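Teichoic acid biosynthesis protein F (Staphylococcus epidermidis, PDB 3L7I) is a bacterial teichoic acid biosynthesis protein with a glycosyltransferase-like GT-B architecture of two parallel-sheet domains. Local coordinates at residues Y365-K370 against Y509-V514. Numbering follows the deposited sequence.
Sequences YSDSPK and YPRNDV
Asp-367 and Arg-511 form the charged half of this contact, where the start of helix 367-379 meets the turn that follows strand 504-506. Arg-511 NE gives Asp-367 OD2 a salt bridge of 3.0 Å. Its hydrogen bond is weak, bent to 131°. The carboxylate and guanidinium planes stand 76° apart, so the groups do not meet as a flat two-pronged pair. A chain bent at chi2 and chi3 lets the long arginine serve two acids, for its NH2 forms a salt bridge with Asp-629 of helix 626-630.

The neutral half is a hydrogen bond from backbone to side chain. Ser-368 OG accepts the amide of Arg-511 N at 3.0 Å. A short serine suits a site where Ser-368 CA and Arg-511 CA are 4.3 Å apart. Its own amide N is bonded almost straight, at 172°, to Asp-367 OD1, which it reaches from above the carboxylate plane.

Van der Waals contacts complete the interface: the Pro-510 ring and Arg-511 CG lie against Ser-368 OG. Proline's ring-restricted phi suits the second position of the turn closed by Asn-512 N and Tyr-509 O; lacking an amide hydrogen, it leaves Arg-511 N as donor to the serine. Tyr-371 and Ile-372 also touch Pro-510. The mostly buried setting probably strengthens the charge pairing. Asp-367 follows the first strand of the seven-stranded sheet and Asp-629 belongs to the six-stranded-sheet domain, so Arg-511 probably joins the two domains by charge.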
loop_
_atom_site.group_PDB
_atom_site.type_symbol
_atom_site.label_atom_id
_atom_site.label_comp_id
_atom_site.label_asym_id
_atom_site.label_seq_id
_atom_site.Cartn_x
_atom_site.Cartn_y
_atom_site.Cartn_z
ATOM N N TYR A 365 -15.263 -30.334 -27.498
ATOM C CA TYR A 365 -14.330 -31.419 -27.685
ATOM C C TYR A 365 -14.444 -31.767 -29.157
ATOM O O TYR A 365 -15.416 -32.380 -29.569
ATOM C CB TYR A 365 -14.693 -32.606 -26.807
ATOM C CG TYR A 365 -13.913 -33.844 -27.154
ATOM C CD1 TYR A 365 -12.556 -33.946 -26.848
ATOM C CD2 TYR A 365 -14.527 -34.907 -27.815
ATOM C CE1 TYR A 365 -11.830 -35.079 -27.187
ATOM C CE2 TYR A 365 -13.818 -36.039 -28.161
ATOM C CZ TYR A 365 -12.470 -36.126 -27.843
ATOM O OH TYR A 365 -11.777 -37.276 -28.177
ATOM N N SER A 366 -13.478 -31.341 -29.960
ATOM C CA SER A 366 -13.616 -31.448 -31.410
ATOM C C SER A 366 -12.345 -31.114 -32.189
ATOM O O SER A 366 -11.272 -30.880 -31.615
ATOM C CB SER A 366 -14.741 -30.531 -31.911
ATOM O OG SER A 366 -14.369 -29.149 -31.856
ATOM N N ASP A 367 -12.497 -31.097 -33.510
ATOM C CA ASP A 367 -11.456 -30.677 -34.442
ATOM C C ASP A 367 -10.159 -31.440 -34.292
ATOM O O ASP A 367 -10.122 -32.532 -33.755
ATOM C CB ASP A 367 -11.189 -29.169 -34.371
ATOM C CG ASP A 367 -10.773 -28.588 -35.734
ATOM O OD1 ASP A 367 -9.574 -28.219 -35.898
ATOM O OD2 ASP A 367 -11.641 -28.530 -36.651
ATOM N N SER A 368 -9.093 -30.836 -34.782
ATOM C CA SER A 368 -7.803 -31.478 -34.843
ATOM C C SER A 368 -7.215 -31.837 -33.477
ATOM O O SER A 368 -6.532 -32.850 -33.352
ATOM C CB SER A 368 -6.837 -30.611 -35.640
ATOM O OG SER A 368 -6.930 -30.917 -37.009
ATOM N N PRO A 369 -7.451 -31.005 -32.450
ATOM C CA PRO A 369 -7.018 -31.457 -31.122
ATOM C C PRO A 369 -7.687 -32.781 -30.712
ATOM O O PRO A 369 -7.044 -33.632 -30.066
ATOM C CB PRO A 369 -7.475 -30.326 -30.206
ATOM C CG PRO A 369 -7.415 -29.128 -31.084
ATOM C CD PRO A 369 -7.881 -29.601 -32.440
ATOM N N LYS A 370 -8.959 -32.943 -31.084
ATOM C CA LYS A 370 -9.694 -34.131 -30.706
ATOM C C LYS A 370 -8.976 -35.380 -31.239
ATOM O O LYS A 370 -8.731 -36.337 -30.483
ATOM C CB LYS A 370 -11.155 -34.055 -31.175
ATOM C CG LYS A 370 -11.836 -35.436 -31.400
ATOM C CD LYS A 370 -13.357 -35.318 -31.521
ATOM C CE LYS A 370 -13.987 -36.490 -32.288
ATOM N NZ LYS A 370 -15.479 -36.578 -32.076
ATOM N N TYR A 509 -4.384 -31.781 -41.901
ATOM C CA TYR A 509 -5.142 -31.650 -40.656
ATOM C C TYR A 509 -5.486 -32.993 -40.019
ATOM O O TYR A 509 -6.006 -33.903 -40.674
ATOM C CB TYR A 509 -6.404 -30.824 -40.883
ATOM C CG TYR A 509 -6.115 -29.365 -41.022
ATOM C CD1 TYR A 509 -5.391 -28.710 -40.044
ATOM C CD2 TYR A 509 -6.557 -28.636 -42.118
ATOM C CE1 TYR A 509 -5.103 -27.376 -40.137
ATOM C CE2 TYR A 509 -6.274 -27.282 -42.224
ATOM C CZ TYR A 509 -5.538 -26.659 -41.221
ATOM O OH TYR A 509 -5.211 -25.318 -41.261
ATOM N N PRO A 510 -5.172 -33.130 -38.730
ATOM C CA PRO A 510 -5.555 -34.366 -38.052
ATOM C C PRO A 510 -7.053 -34.618 -38.195
ATOM O O PRO A 510 -7.480 -35.772 -38.304
ATOM C CB PRO A 510 -5.178 -34.074 -36.596
ATOM C CG PRO A 510 -3.983 -33.202 -36.723
ATOM C CD PRO A 510 -4.281 -32.300 -37.908
ATOM N N ARG A 511 -7.834 -33.536 -38.204
ATOM C CA ARG A 511 -9.290 -33.608 -38.254
ATOM C C ARG A 511 -9.731 -34.152 -39.592
ATOM O O ARG A 511 -10.882 -34.573 -39.752
ATOM C CB ARG A 511 -9.878 -32.216 -38.106
ATOM C CG ARG A 511 -9.274 -31.255 -39.091
ATOM C CD ARG A 511 -10.306 -30.437 -39.803
ATOM N NE ARG A 511 -10.304 -29.077 -39.290
ATOM C CZ ARG A 511 -10.476 -27.991 -40.047
ATOM N NH1 ARG A 511 -10.450 -26.779 -39.484
ATOM N NH2 ARG A 511 -10.667 -28.115 -41.363
ATOM N N ASN A 512 -8.814 -34.113 -40.557
ATOM C CA ASN A 512 -9.087 -34.573 -41.911
ATOM C C ASN A 512 -8.757 -36.052 -42.101
ATOM O O ASN A 512 -9.180 -36.656 -43.086
ATOM C CB ASN A 512 -8.339 -33.717 -42.942
ATOM C CG ASN A 512 -9.008 -32.360 -43.198
ATOM O OD1 ASN A 512 -10.146 -32.130 -42.801
ATOM N ND2 ASN A 512 -8.283 -31.456 -43.872
ATOM N N ASP A 513 -8.029 -36.629 -41.143
ATOM C CA ASP A 513 -7.596 -38.028 -41.199
ATOM C C ASP A 513 -8.724 -38.948 -41.673
ATOM O O ASP A 513 -8.572 -39.680 -42.666
ATOM C CB ASP A 513 -7.076 -38.506 -39.831
ATOM C CG ASP A 513 -5.611 -38.094 -39.551
ATOM O OD1 ASP A 513 -4.941 -37.543 -40.461
ATOM O OD2 ASP A 513 -5.133 -38.339 -38.407
ATOM N N VAL A 514 -9.855 -38.903 -40.967
ATOM C CA VAL A 514 -11.022 -39.734 -41.294
ATOM C C VAL A 514 -11.475 -39.632 -42.764
ATOM O O VAL A 514 -12.020 -40.590 -43.305
ATOM C CB VAL A 514 -12.243 -39.415 -40.373
ATOM C CG1 VAL A 514 -12.309 -40.339 -39.178
ATOM C CG2 VAL A 514 -12.204 -37.976 -39.943
#